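Multicopper oxidase (Arthrobacter sp. FB24, PDB 3GDC) probably oxidises phenolic substrates and reduces dioxygen to water with its copper centres, as a two-domain laccase assembled as a trimer. Local coordinates at residues R24-P29 / L34-I39; L68-R71 / A75-I78; D194-V199 / P263-F268; H224-H229 / R259-G264. All coordinates share one frame; numbering follows the deposited sequence.

Interaction 1: residues R24-P29 / L34-I39; sequences RTSTLP and LREWDI
Arg24 reaches along the neighbouring strand to Asp38 and grips its carboxylate end-on with two nitrogens. NH2 gives OD1 of Asp38 the straighter bond (3.1 Å, 166° at the hydrogen), on the syn side though tilted out of the carboxylate plane, whereas NH1 comes to OD2 from above that plane at 3.0 Å. The arginine chain is extended, and Glu36 CB lies over one guanidinium face. Thr25 points to the other face of the sheet, where its CG2 sits 3.5 Å from NH1 of Arg35, over the guanidinium. That guanidinium also meets Asp74 in a salt bridge and Arg22 O in a hydrogen bond; a methionine in place of Arg35 lacks the flat group under the Thr25 methyl and would probably leave both without their mate. The two strands form an antiparallel beta hairpin, hydrogen-bonded at Arg24–Glu36 and Ser26–Leu34. Ser26 OG, set between its backbone N and carbonyl carbon (chi1 52°), shares a water with Leu34 O and Glu36 OE2, 2.6 Å from that OG; the other carboxylate oxygen of Glu36 is bonded to His79. Beyond the strand, Leu28 lays CG 3.9 Å from Leu34 CB, the two side chains crossing at about a right angle.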
loop_
_atom_site.group_PDB
_atom_site.type_symbol
_atom_site.label_atom_id
_atom_site.label_comp_id
_atom_site.label_asym_id
_atom_site.label_seq_id
_atom_site.Cartn_x
_atom_site.Cartn_y
_atom_site.Cartn_z
ATOM N N ARG A 24 -6.013 6.849 35.261
ATOM C CA ARG A 24 -6.183 7.656 36.460
ATOM C C ARG A 24 -5.192 8.807 36.419
ATOM O O ARG A 24 -4.029 8.632 36.046
ATOM C CB ARG A 24 -6.036 6.823 37.738
ATOM C CG ARG A 24 -4.752 6.045 37.850
ATOM C CD ARG A 24 -4.693 5.311 39.181
ATOM N NE ARG A 24 -3.445 4.566 39.302
ATOM C CZ ARG A 24 -3.281 3.308 38.909
ATOM N NH1 ARG A 24 -4.293 2.636 38.372
ATOM N NH2 ARG A 24 -2.099 2.725 39.053
ATOM N N THR A 25 -5.671 9.996 36.762
ATOM C CA THR A 25 -4.878 11.201 36.597
ATOM C C THR A 25 -4.581 11.885 37.923
ATOM O O THR A 25 -5.327 11.750 38.893
ATOM C CB THR A 25 -5.573 12.223 35.680
ATOM O OG1 THR A 25 -6.901 12.462 36.156
ATOM C CG2 THR A 25 -5.639 11.707 34.240
ATOM N N SER A 26 -3.468 12.604 37.927
ATOM C CA SER A 26 -3.090 13.495 39.005
ATOM C C SER A 26 -2.299 14.628 38.364
ATOM O O SER A 26 -1.895 14.532 37.196
ATOM C CB SER A 26 -2.265 12.751 40.061
ATOM O OG SER A 26 -1.175 12.056 39.475
ATOM N N THR A 27 -2.095 15.704 39.121
ATOM C CA THR A 27 -1.372 16.872 38.637
ATOM C C THR A 27 0.052 16.879 39.174
ATOM O O THR A 27 0.280 16.673 40.377
ATOM C CB THR A 27 -2.090 18.173 39.048
ATOM O OG1 THR A 27 -3.494 18.042 38.784
ATOM C CG2 THR A 27 -1.541 19.364 38.274
ATOM N N LEU A 28 1.005 17.113 38.278
ATOM C CA LEU A 28 2.413 17.147 38.637
ATOM C C LEU A 28 2.838 18.536 39.119
ATOM O O LEU A 28 2.142 19.527 38.847
ATOM C CB LEU A 28 3.272 16.739 37.438
ATOM C CG LEU A 28 3.238 15.282 36.984
ATOM C CD1 LEU A 28 3.802 15.179 35.578
ATOM C CD2 LEU A 28 4.005 14.380 37.943
ATOM N N PRO A 29 3.976 18.610 39.846
ATOM C CA PRO A 29 4.638 19.903 40.008
ATOM C C PRO A 29 5.196 20.314 38.645
ATOM O O PRO A 29 6.199 19.756 38.183
ATOM C CB PRO A 29 5.771 19.611 41.005
ATOM C CG PRO A 29 5.441 18.268 41.614
ATOM C CD PRO A 29 4.698 17.531 40.550
ATOM N N LEU A 34 -0.352 13.712 35.070
ATOM C CA LEU A 34 0.239 12.383 35.155
ATOM C C LEU A 34 -0.882 11.367 34.987
ATOM O O LEU A 34 -1.819 11.322 35.785
ATOM C CB LEU A 34 0.951 12.182 36.497
ATOM C CG LEU A 34 1.521 10.780 36.765
ATOM C CD1 LEU A 34 2.661 10.428 35.798
ATOM C CD2 LEU A 34 1.993 10.650 38.209
ATOM N N ARG A 35 -0.786 10.549 33.943
ATOM C CA ARG A 35 -1.865 9.634 33.593
ATOM C C ARG A 35 -1.340 8.207 33.697
ATOM O O ARG A 35 -0.284 7.902 33.145
ATOM C CB ARG A 35 -2.337 9.953 32.169
ATOM C CG ARG A 35 -3.651 9.357 31.782
ATOM C CD ARG A 35 -4.025 9.779 30.352
ATOM N NE ARG A 35 -4.240 11.218 30.209
ATOM C CZ ARG A 35 -5.379 11.856 30.481
ATOM N NH1 ARG A 35 -6.445 11.194 30.909
ATOM N NH2 ARG A 35 -5.453 13.174 30.309
ATOM N N GLU A 36 -2.060 7.345 34.406
ATOM C CA GLU A 36 -1.569 5.989 34.707
ATOM C C GLU A 36 -2.575 4.879 34.446
ATOM O O GLU A 36 -3.775 5.039 34.652
ATOM C CB GLU A 36 -1.100 5.884 36.161
ATOM C CG GLU A 36 -0.191 7.010 36.588
ATOM C CD GLU A 36 0.188 6.905 38.036
ATOM O OE1 GLU A 36 0.880 5.929 38.391
ATOM O OE2 GLU A 36 -0.206 7.803 38.814
ATOM N N TRP A 37 -2.067 3.726 34.022
ATOM C CA TRP A 37 -2.916 2.569 33.798
ATOM C C TRP A 37 -2.262 1.334 34.372
ATOM O O TRP A 37 -1.034 1.239 34.412
ATOM C CB TRP A 37 -3.108 2.317 32.303
ATOM C CG TRP A 37 -3.777 3.387 31.512
ATOM C CD1 TRP A 37 -5.101 3.474 31.220
ATOM C CD2 TRP A 37 -3.143 4.493 30.851
ATOM N NE1 TRP A 37 -5.339 4.573 30.433
ATOM C CE2 TRP A 37 -4.157 5.216 30.187
ATOM C CE3 TRP A 37 -1.820 4.949 30.763
ATOM C CZ2 TRP A 37 -3.893 6.367 29.440
ATOM C CZ3 TRP A 37 -1.552 6.094 30.018
ATOM C CH2 TRP A 37 -2.588 6.786 29.360
ATOM N N ASP A 38 -3.084 0.375 34.782
ATOM C CA ASP A 38 -2.598 -0.963 35.108
ATOM C C ASP A 38 -2.987 -1.905 33.981
ATOM O O ASP A 38 -4.170 -2.010 33.636
ATOM C CB ASP A 38 -3.222 -1.482 36.405
ATOM C CG ASP A 38 -3.006 -0.549 37.566
ATOM O OD1 ASP A 38 -1.888 -0.023 37.696
ATOM O OD2 ASP A 38 -3.963 -0.342 38.341
ATOM N N ILE A 39 -1.995 -2.585 33.418
ATOM C CA ILE A 39 -2.220 -3.510 32.310
ATOM C C ILE A 39 -1.617 -4.849 32.713
ATOM O O ILE A 39 -0.459 -4.917 33.155
ATOM C CB ILE A 39 -1.589 -2.973 30.986
ATOM C CG1 ILE A 39 -2.285 -1.667 30.545
ATOM C CG2 ILE A 39 -1.640 -4.034 29.878
ATOM C CD1 ILE A 39 -1.860 -1.116 29.166
HETATM O O HOH W 1 -1.781 9.797 38.375
#

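Interaction 2: residues L68-R71 / A75-I78; sequences LWAR and ALRI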
loop_
_atom_site.group_PDB
_atom_site.type_symbol
_atom_site.label_atom_id
_atom_site.label_comp_id
_atom_site.label_asym_id
_atom_site.label_seq_id
_atom_site.Cartn_x
_atom_site.Cartn_y
_atom_site.Cartn_z
ATOM N N LEU A 68 -5.798 3.040 25.039
ATOM C CA LEU A 68 -5.281 4.083 25.929
ATOM C C LEU A 68 -5.455 5.447 25.281
ATOM O O LEU A 68 -5.186 5.617 24.085
ATOM C CB LEU A 68 -3.807 3.816 26.283
ATOM C CG LEU A 68 -3.434 2.405 26.758
ATOM C CD1 LEU A 68 -1.949 2.360 27.062
ATOM C CD2 LEU A 68 -4.237 1.913 27.966
ATOM N N TRP A 69 -5.926 6.418 26.062
ATOM C CA TRP A 69 -6.159 7.772 25.565
ATOM C C TRP A 69 -5.389 8.769 26.436
ATOM O O TRP A 69 -5.459 8.707 27.658
ATOM C CB TRP A 69 -7.658 8.093 25.603
ATOM C CG TRP A 69 -8.015 9.424 24.996
ATOM C CD1 TRP A 69 -8.446 9.653 23.716
ATOM C CD2 TRP A 69 -7.940 10.709 25.629
ATOM N NE1 TRP A 69 -8.663 11.002 23.521
ATOM C CE2 TRP A 69 -8.353 11.671 24.679
ATOM C CE3 TRP A 69 -7.577 11.140 26.917
ATOM C CZ2 TRP A 69 -8.409 13.042 24.971
ATOM C CZ3 TRP A 69 -7.627 12.503 27.204
ATOM C CH2 TRP A 69 -8.040 13.436 26.235
ATOM N N ALA A 70 -4.648 9.664 25.799
ATOM C CA ALA A 70 -3.938 10.724 26.523
ATOM C C ALA A 70 -3.991 12.022 25.742
ATOM O O ALA A 70 -4.345 12.033 24.562
ATOM C CB ALA A 70 -2.509 10.313 26.777
ATOM N N ARG A 71 -3.657 13.129 26.403
ATOM C CA ARG A 71 -3.483 14.389 25.709
ATOM C C ARG A 71 -1.998 14.670 25.492
ATOM O O ARG A 71 -1.168 14.379 26.356
ATOM C CB ARG A 71 -4.128 15.509 26.513
ATOM C CG ARG A 71 -4.393 16.763 25.728
ATOM C CD ARG A 71 -4.099 17.931 26.625
ATOM N NE ARG A 71 -5.054 19.019 26.475
ATOM C CZ ARG A 71 -5.113 20.062 27.299
ATOM N NH1 ARG A 71 -4.269 20.147 28.320
ATOM N NH2 ARG A 71 -6.017 21.012 27.104
ATOM N N ALA A 75 2.361 13.145 31.065
ATOM C CA ALA A 75 3.333 12.179 31.542
ATOM C C ALA A 75 2.585 10.866 31.743
ATOM O O ALA A 75 1.553 10.834 32.421
ATOM C CB ALA A 75 3.966 12.654 32.856
ATOM N N LEU A 76 3.096 9.793 31.144
ATOM C CA LEU A 76 2.399 8.496 31.164
ATOM C C LEU A 76 3.143 7.435 31.956
ATOM O O LEU A 76 4.376 7.362 31.914
ATOM C CB LEU A 76 2.151 7.979 29.731
ATOM C CG LEU A 76 1.513 8.924 28.703
ATOM C CD1 LEU A 76 1.226 8.176 27.397
ATOM C CD2 LEU A 76 0.238 9.564 29.230
ATOM N N ARG A 77 2.376 6.613 32.664
ATOM C CA ARG A 77 2.897 5.437 33.355
ATOM C C ARG A 77 1.981 4.255 33.078
ATOM O O ARG A 77 0.778 4.303 33.374
ATOM C CB ARG A 77 2.987 5.670 34.867
ATOM C CG ARG A 77 4.035 6.686 35.274
ATOM C CD ARG A 77 4.137 6.773 36.788
ATOM N NE ARG A 77 4.983 7.896 37.181
ATOM C CZ ARG A 77 5.010 8.431 38.398
ATOM N NH1 ARG A 77 4.227 7.955 39.363
ATOM N NH2 ARG A 77 5.815 9.451 38.647
ATOM N N ILE A 78 2.551 3.202 32.502
ATOM C CA ILE A 78 1.827 1.954 32.308
ATOM C C ILE A 78 2.432 0.900 33.206
ATOM O O ILE A 78 3.568 0.484 32.993
ATOM C CB ILE A 78 1.884 1.484 30.839
ATOM C CG1 ILE A 78 1.252 2.535 29.910
ATOM C CG2 ILE A 78 1.250 0.108 30.689
ATOM C CD1 ILE A 78 -0.224 2.572 29.952
#
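Leu68 and Ile78 meet beside the flat indole of Trp37, which touches both, but no ring of the two segments themselves enters the contact. The other aromatic groups are neighbours: Phe121 and Phe150 border Leu76, while the Trp69 ring belongs to the opposite side of its strand, against Ile151. The contact lies in the core of the first cupredoxin-like beta-sandwich domain. Here the chain leaves strand 67-71, turns through three residues and comes back as strand 75-82, so that the two strands look at each other through their side chains, as in a beta arch. The backbones stay well apart, CA to CA 8.2 Å at Ala70 and Leu76 and 9.8 Å at Leu68 and Ile78. All four touching residues are buried and point toward the opposite strand, and methyl groups alone make the contact. Leu68 and Ile78 reach toward each other tip to tip; CG1 of Ile78 lies beside its backbone N (chi1 -60°), which carries CD1 inward. The CD1 atoms of Leu68 and Ile78 are 3.4 Å apart, tighter than usual for two methyls. Nearer the turn the fit is normal, with Leu76 CD2 3.8 Å from Ala70 CB.

Interaction 3: residues D194-V199 / P263-F268; sequences DFPVKV and PGKFMF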
loop_
_atom_site.group_PDB
_atom_site.type_symbol
_atom_site.label_atom_id
_atom_site.label_comp_id
_atom_site.label_asym_id
_atom_site.label_seq_id
_atom_site.Cartn_x
_atom_site.Cartn_y
_atom_site.Cartn_z
ATOM N N ASP A 194 -24.427 -8.227 12.976
ATOM C CA ASP A 194 -25.546 -8.473 13.897
ATOM C C ASP A 194 -25.865 -7.278 14.764
ATOM O O ASP A 194 -27.021 -7.093 15.180
ATOM C CB ASP A 194 -25.248 -9.684 14.780
ATOM C CG ASP A 194 -25.210 -10.967 13.994
ATOM O OD1 ASP A 194 -25.919 -11.048 12.964
ATOM O OD2 ASP A 194 -24.479 -11.898 14.400
ATOM N N PHE A 195 -24.834 -6.484 15.055
ATOM C CA PHE A 195 -24.943 -5.317 15.911
ATOM C C PHE A 195 -24.327 -4.129 15.195
ATOM O O PHE A 195 -23.198 -3.744 15.482
ATOM C CB PHE A 195 -24.268 -5.589 17.264
ATOM C CG PHE A 195 -24.909 -6.718 18.010
ATOM C CD1 PHE A 195 -26.071 -6.497 18.745
ATOM C CD2 PHE A 195 -24.398 -8.011 17.924
ATOM C CE1 PHE A 195 -26.699 -7.542 19.408
ATOM C CE2 PHE A 195 -25.017 -9.062 18.583
ATOM C CZ PHE A 195 -26.169 -8.825 19.329
ATOM N N PRO A 196 -25.060 -3.572 14.212
ATOM C CA PRO A 196 -24.484 -2.487 13.417
ATOM C C PRO A 196 -24.024 -1.298 14.261
ATOM O O PRO A 196 -24.570 -1.040 15.346
ATOM C CB PRO A 196 -25.644 -2.069 12.502
ATOM C CG PRO A 196 -26.480 -3.285 12.378
ATOM C CD PRO A 196 -26.425 -3.907 13.762
ATOM N N VAL A 197 -23.020 -0.584 13.759
ATOM C CA VAL A 197 -22.525 0.627 14.418
ATOM C C VAL A 197 -23.553 1.752 14.281
ATOM O O VAL A 197 -23.810 2.227 13.177
ATOM C CB VAL A 197 -21.188 1.082 13.803
ATOM C CG1 VAL A 197 -20.638 2.295 14.554
ATOM C CG2 VAL A 197 -20.177 -0.054 13.821
ATOM N N LYS A 198 -24.133 2.185 15.402
ATOM C CA LYS A 198 -25.169 3.225 15.363
ATOM C C LYS A 198 -24.581 4.634 15.329
ATOM O O LYS A 198 -23.848 5.038 16.244
ATOM C CB LYS A 198 -26.151 3.062 16.533
ATOM C CG LYS A 198 -26.920 1.750 16.509
ATOM C CD LYS A 198 -27.957 1.681 17.653
ATOM C CE LYS A 198 -28.812 0.427 17.530
ATOM N NZ LYS A 198 -29.927 0.380 18.541
ATOM N N VAL A 199 -24.901 5.376 14.268
ATOM C CA VAL A 199 -24.461 6.770 14.104
ATOM C C VAL A 199 -25.649 7.652 13.681
ATOM O O VAL A 199 -26.685 7.140 13.267
ATOM C CB VAL A 199 -23.314 6.910 13.062
ATOM C CG1 VAL A 199 -22.043 6.143 13.503
ATOM C CG2 VAL A 199 -23.787 6.468 11.668
ATOM N N PRO A 263 -29.957 8.306 5.922
ATOM C CA PRO A 263 -30.239 7.277 6.922
ATOM C C PRO A 263 -30.235 5.891 6.289
ATOM O O PRO A 263 -30.312 5.784 5.062
ATOM C CB PRO A 263 -31.645 7.643 7.411
ATOM C CG PRO A 263 -32.269 8.332 6.244
ATOM C CD PRO A 263 -31.162 9.087 5.579
ATOM N N GLY A 264 -30.134 4.850 7.112
ATOM C CA GLY A 264 -30.173 3.469 6.628
ATOM C C GLY A 264 -28.930 2.658 6.945
ATOM O O GLY A 264 -28.062 3.110 7.700
ATOM N N LYS A 265 -28.855 1.458 6.366
ATOM C CA LYS A 265 -27.745 0.530 6.581
ATOM C C LYS A 265 -26.687 0.646 5.491
ATOM O O LYS A 265 -26.997 0.532 4.297
ATOM C CB LYS A 265 -28.252 -0.911 6.596
ATOM C CG LYS A 265 -28.657 -1.454 7.941
ATOM C CD LYS A 265 -28.828 -2.957 7.821
ATOM C CE LYS A 265 -29.206 -3.599 9.139
ATOM N NZ LYS A 265 -29.078 -5.084 9.033
ATOM N N PHE A 266 -25.438 0.853 5.907
ATOM C CA PHE A 266 -24.312 0.963 4.986
ATOM C C PHE A 266 -23.206 0.002 5.389
ATOM O O PHE A 266 -22.645 0.110 6.485
ATOM C CB PHE A 266 -23.813 2.407 4.939
ATOM C CG PHE A 266 -24.838 3.364 4.406
ATOM C CD1 PHE A 266 -24.941 3.589 3.038
ATOM C CD2 PHE A 266 -25.734 4.000 5.265
ATOM C CE1 PHE A 266 -25.896 4.463 2.523
ATOM C CE2 PHE A 266 -26.713 4.879 4.764
ATOM C CZ PHE A 266 -26.788 5.114 3.388
ATOM N N MET A 267 -22.924 -0.959 4.517
ATOM C CA MET A 267 -21.898 -1.963 4.798
ATOM C C MET A 267 -20.501 -1.331 4.892
ATOM O O MET A 267 -20.198 -0.346 4.215
ATOM C CB MET A 267 -21.914 -3.055 3.730
ATOM C CG MET A 267 -21.134 -4.305 4.093
ATOM S SD MET A 267 -21.311 -5.560 2.810
ATOM C CE MET A 267 -22.881 -6.269 3.273
ATOM N N PHE A 268 -19.675 -1.881 5.774
ATOM C CA PHE A 268 -18.250 -1.562 5.777
ATOM C C PHE A 268 -17.473 -2.858 5.940
ATOM O O PHE A 268 -17.909 -3.772 6.660
ATOM C CB PHE A 268 -17.880 -0.486 6.814
ATOM C CG PHE A 268 -17.929 -0.948 8.243
ATOM C CD1 PHE A 268 -16.746 -1.184 8.954
ATOM C CD2 PHE A 268 -19.148 -1.110 8.893
ATOM C CE1 PHE A 268 -16.793 -1.620 10.291
ATOM C CE2 PHE A 268 -19.203 -1.530 10.214
ATOM C CZ PHE A 268 -18.018 -1.783 10.920
#
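Val197 and Phe268 form the buried half of this contact, and Pro196 and Lys265 its looser half. Both pairs belong to the second cupredoxin-like domain, a beta sandwich in which strands 197-200 and 264-269 lie in one sheet with strand 281-287 between them. Because the backbones are not neighbours, the two segments share no hydrogen bond and meet by side chains that reach past the intervening strand. On the core side, Val197 and Phe268 cross at about a right angle; Phe284 of the middle strand touches both, and strand 163-172 of the facing sheet closes over them with Met165 on Val197 and Met167 on Phe268. The Phe268 ring reaches this place because its CG stands between the backbone N and the carbonyl carbon (chi1 72°), a less common setting that swings the ring inward. Phe268 directly precedes the copper ligand His269, and its side chain comes within about 8 Å of a bound copper.

At the partly exposed side, contact is sparse. Lys265 runs out in an extended chain, and its CE passes 4.2 Å from CG of Pro196, a light brush against the proline ring. The lysine has other partners there: a cation-pi contact with Phe283, and packing on Glu285 and on Ile106 of the second subunit. In the buried half, by contrast, one methyl does the work: Val197 CG2, placed beside its own backbone N, meets the ring tip obliquely, 4.0 Å from Phe268 CZ.

Interaction 4: residues H224-H229 / R259-G264; sequences HGNFFH and RFPYPG. With CU (copper (II) ion), chain G.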
loop_
_atom_site.group_PDB
_atom_site.type_symbol
_atom_site.label_atom_id
_atom_site.label_comp_id
_atom_site.label_asym_id
_atom_site.label_seq_id
_atom_site.Cartn_x
_atom_site.Cartn_y
_atom_site.Cartn_z
ATOM N N HIS A 224 -19.592 1.556 2.244
ATOM C CA HIS A 224 -20.594 1.729 1.186
ATOM C C HIS A 224 -21.275 3.080 1.253
ATOM O O HIS A 224 -21.649 3.543 2.338
ATOM C CB HIS A 224 -21.685 0.667 1.311
ATOM C CG HIS A 224 -21.277 -0.695 0.846
ATOM N ND1 HIS A 224 -22.182 -1.593 0.319
ATOM C CD2 HIS A 224 -20.072 -1.315 0.822
ATOM C CE1 HIS A 224 -21.556 -2.711 0.002
ATOM N NE2 HIS A 224 -20.275 -2.569 0.296
ATOM N N GLY A 225 -21.459 3.688 0.084
ATOM C CA GLY A 225 -22.254 4.909 -0.080
ATOM C C GLY A 225 -21.699 6.177 0.541
ATOM O O GLY A 225 -22.395 7.194 0.613
ATOM N N ASN A 226 -20.443 6.130 0.979
ATOM C CA ASN A 226 -19.879 7.209 1.775
ATOM C C ASN A 226 -18.412 7.452 1.448
ATOM O O ASN A 226 -17.739 6.575 0.906
ATOM C CB ASN A 226 -20.067 6.897 3.262
ATOM C CG ASN A 226 -21.505 7.088 3.711
ATOM O OD1 ASN A 226 -21.909 8.190 4.068
ATOM N ND2 ASN A 226 -22.288 6.017 3.674
ATOM N N PHE A 227 -17.935 8.653 1.766
ATOM C CA PHE A 227 -16.553 9.038 1.558
ATOM C C PHE A 227 -16.046 9.656 2.853
ATOM O O PHE A 227 -16.832 10.215 3.625
ATOM C CB PHE A 227 -16.438 10.043 0.412
ATOM C CG PHE A 227 -16.364 9.399 -0.936
ATOM C CD1 PHE A 227 -17.481 8.773 -1.478
ATOM C CD2 PHE A 227 -15.169 9.392 -1.654
ATOM C CE1 PHE A 227 -17.410 8.154 -2.718
ATOM C CE2 PHE A 227 -15.097 8.775 -2.900
ATOM C CZ PHE A 227 -16.219 8.158 -3.420
ATOM N N PHE A 228 -14.756 9.507 3.109
ATOM C CA PHE A 228 -14.161 10.046 4.334
ATOM C C PHE A 228 -12.863 10.767 4.022
ATOM O O PHE A 228 -12.211 10.466 3.020
ATOM C CB PHE A 228 -13.923 8.932 5.368
ATOM C CG PHE A 228 -13.193 7.731 4.826
ATOM C CD1 PHE A 228 -11.801 7.708 4.778
ATOM C CD2 PHE A 228 -13.904 6.603 4.389
ATOM C CE1 PHE A 228 -11.112 6.606 4.276
ATOM C CE2 PHE A 228 -13.222 5.495 3.899
ATOM C CZ PHE A 228 -11.821 5.499 3.847
ATOM N N HIS A 229 -12.494 11.722 4.880
ATOM C CA HIS A 229 -11.154 12.279 4.850
ATOM C C HIS A 229 -10.259 11.388 5.677
ATOM O O HIS A 229 -10.658 10.930 6.747
ATOM C CB HIS A 229 -11.132 13.712 5.388
ATOM C CG HIS A 229 -11.637 14.721 4.402
ATOM N ND1 HIS A 229 -12.928 15.200 4.420
ATOM C CD2 HIS A 229 -11.031 15.302 3.342
ATOM C CE1 HIS A 229 -13.090 16.055 3.424
ATOM N NE2 HIS A 229 -11.953 16.134 2.754
ATOM N N ARG A 259 -19.315 12.431 7.573
ATOM C CA ARG A 259 -20.696 12.676 7.978
ATOM C C ARG A 259 -21.572 11.874 7.019
ATOM O O ARG A 259 -21.444 12.027 5.805
ATOM C CB ARG A 259 -21.045 14.164 7.868
ATOM C CG ARG A 259 -20.124 15.084 8.635
ATOM C CD ARG A 259 -20.462 16.552 8.373
ATOM N NE ARG A 259 -19.630 17.455 9.178
ATOM C CZ ARG A 259 -19.953 17.904 10.391
ATOM N NH1 ARG A 259 -21.099 17.549 10.967
ATOM N NH2 ARG A 259 -19.123 18.723 11.034
ATOM N N PHE A 260 -22.441 11.023 7.557
ATOM C CA PHE A 260 -23.323 10.191 6.731
ATOM C C PHE A 260 -24.527 11.021 6.274
ATOM O O PHE A 260 -25.319 11.454 7.110
ATOM C CB PHE A 260 -23.815 8.988 7.523
ATOM C CG PHE A 260 -22.758 7.957 7.805
ATOM C CD1 PHE A 260 -22.640 6.827 6.997
ATOM C CD2 PHE A 260 -21.903 8.090 8.900
ATOM C CE1 PHE A 260 -21.671 5.853 7.259
ATOM C CE2 PHE A 260 -20.934 7.115 9.172
ATOM C CZ PHE A 260 -20.818 6.000 8.356
ATOM N N PRO A 261 -24.652 11.260 4.953
ATOM C CA PRO A 261 -25.713 12.152 4.458
ATOM C C PRO A 261 -27.114 11.535 4.450
ATOM O O PRO A 261 -28.094 12.285 4.411
ATOM C CB PRO A 261 -25.268 12.459 3.024
ATOM C CG PRO A 261 -24.504 11.249 2.613
ATOM C CD PRO A 261 -23.800 10.765 3.858
ATOM N N TYR A 262 -27.209 10.205 4.498
ATOM C CA TYR A 262 -28.491 9.508 4.349
ATOM C C TYR A 262 -28.710 8.443 5.422
ATOM O O TYR A 262 -27.771 7.748 5.796
ATOM C CB TYR A 262 -28.597 8.868 2.950
ATOM C CG TYR A 262 -28.585 9.868 1.821
ATOM C CD1 TYR A 262 -29.621 10.795 1.682
ATOM C CD2 TYR A 262 -27.541 9.897 0.887
ATOM C CE1 TYR A 262 -29.626 11.723 0.660
ATOM C CE2 TYR A 262 -27.537 10.829 -0.156
ATOM C CZ TYR A 262 -28.588 11.746 -0.256
ATOM O OH TYR A 262 -28.623 12.687 -1.266
ATOM N N PRO A 263 -29.957 8.306 5.922
ATOM C CA PRO A 263 -30.239 7.277 6.922
ATOM C C PRO A 263 -30.235 5.891 6.289
ATOM O O PRO A 263 -30.312 5.784 5.062
ATOM C CB PRO A 263 -31.645 7.643 7.411
ATOM C CG PRO A 263 -32.269 8.332 6.244
ATOM C CD PRO A 263 -31.162 9.087 5.579
ATOM N N GLY A 264 -30.134 4.850 7.112
ATOM C CA GLY A 264 -30.173 3.469 6.628
ATOM C C GLY A 264 -28.930 2.658 6.945
ATOM O O GLY A 264 -28.062 3.110 7.700
HETATM CU CU CU G . -19.089 -4.065 -0.072
HETATM O O HOH W 2 -25.339 7.950 4.441
HETATM O O HOH W 3 -18.103 12.386 4.505
#
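Asn226 packs on Phe260 and Pro261 beside a water bridge, in which one water donates to Phe227 O at 2.7 Å and accepts from Arg259 N at a longer 3.3 Å. The Asn226 amide crosses the Phe260 side chain at about a right angle, its plane turned 61° from the ring, so that OD1 comes within 3.3 Å of Phe260 CD1. The same oxygen lies 3.2 Å from CD of Pro261. A second water, held by Tyr262 N at 2.9 Å, gives OD1 only a weak bond. The other end of the amide is better fixed: ND2 donates to His224 O at 2.9 Å (160° at the hydrogen), in the amide plane and on a lone pair of that carbonyl. CG of Asn226 stands beside its own backbone N (chi1 -74°), which lets ND2 turn back to the carbonyl of His224. A leucine here would probably leave His224 O without that N-H and the short loop behind the histidine freer to shift. His224 NE2 binds a copper ion at 1.9 Å, with His269 of the same chain and His134 of the second subunit completing the site, and Asp101 of that subunit holds His224 ND1. Asn226 is therefore a second-shell residue: its amide probably steadies the backbone that presents a copper ligand at the subunit interface, as fits a laccase whose copper cluster is shared between chains.

From the N terminus, interaction 1 closes first, a hairpin between strands 20-27 and 33-49. Interaction 2 follows in series without nesting, a short turn closing the contact of strands 67-71 and 75-82. The two touch, since strand 33-49 pairs with 75-82 and strand 20-27 with 67-71, and together they build one end of the first domain. Interactions 3 and 4 lie in the second domain, with nearest atoms about 17 Å or more from the first pair. The loop closed by interaction 4, from 229 to 259, lies inside the longer one of interaction 3, from 199 to 263, and their second segments overlap at Pro263 and Gly264. Met267 O and His224 N, probably hydrogen-bonded, join them near the copper-bearing subunit interface.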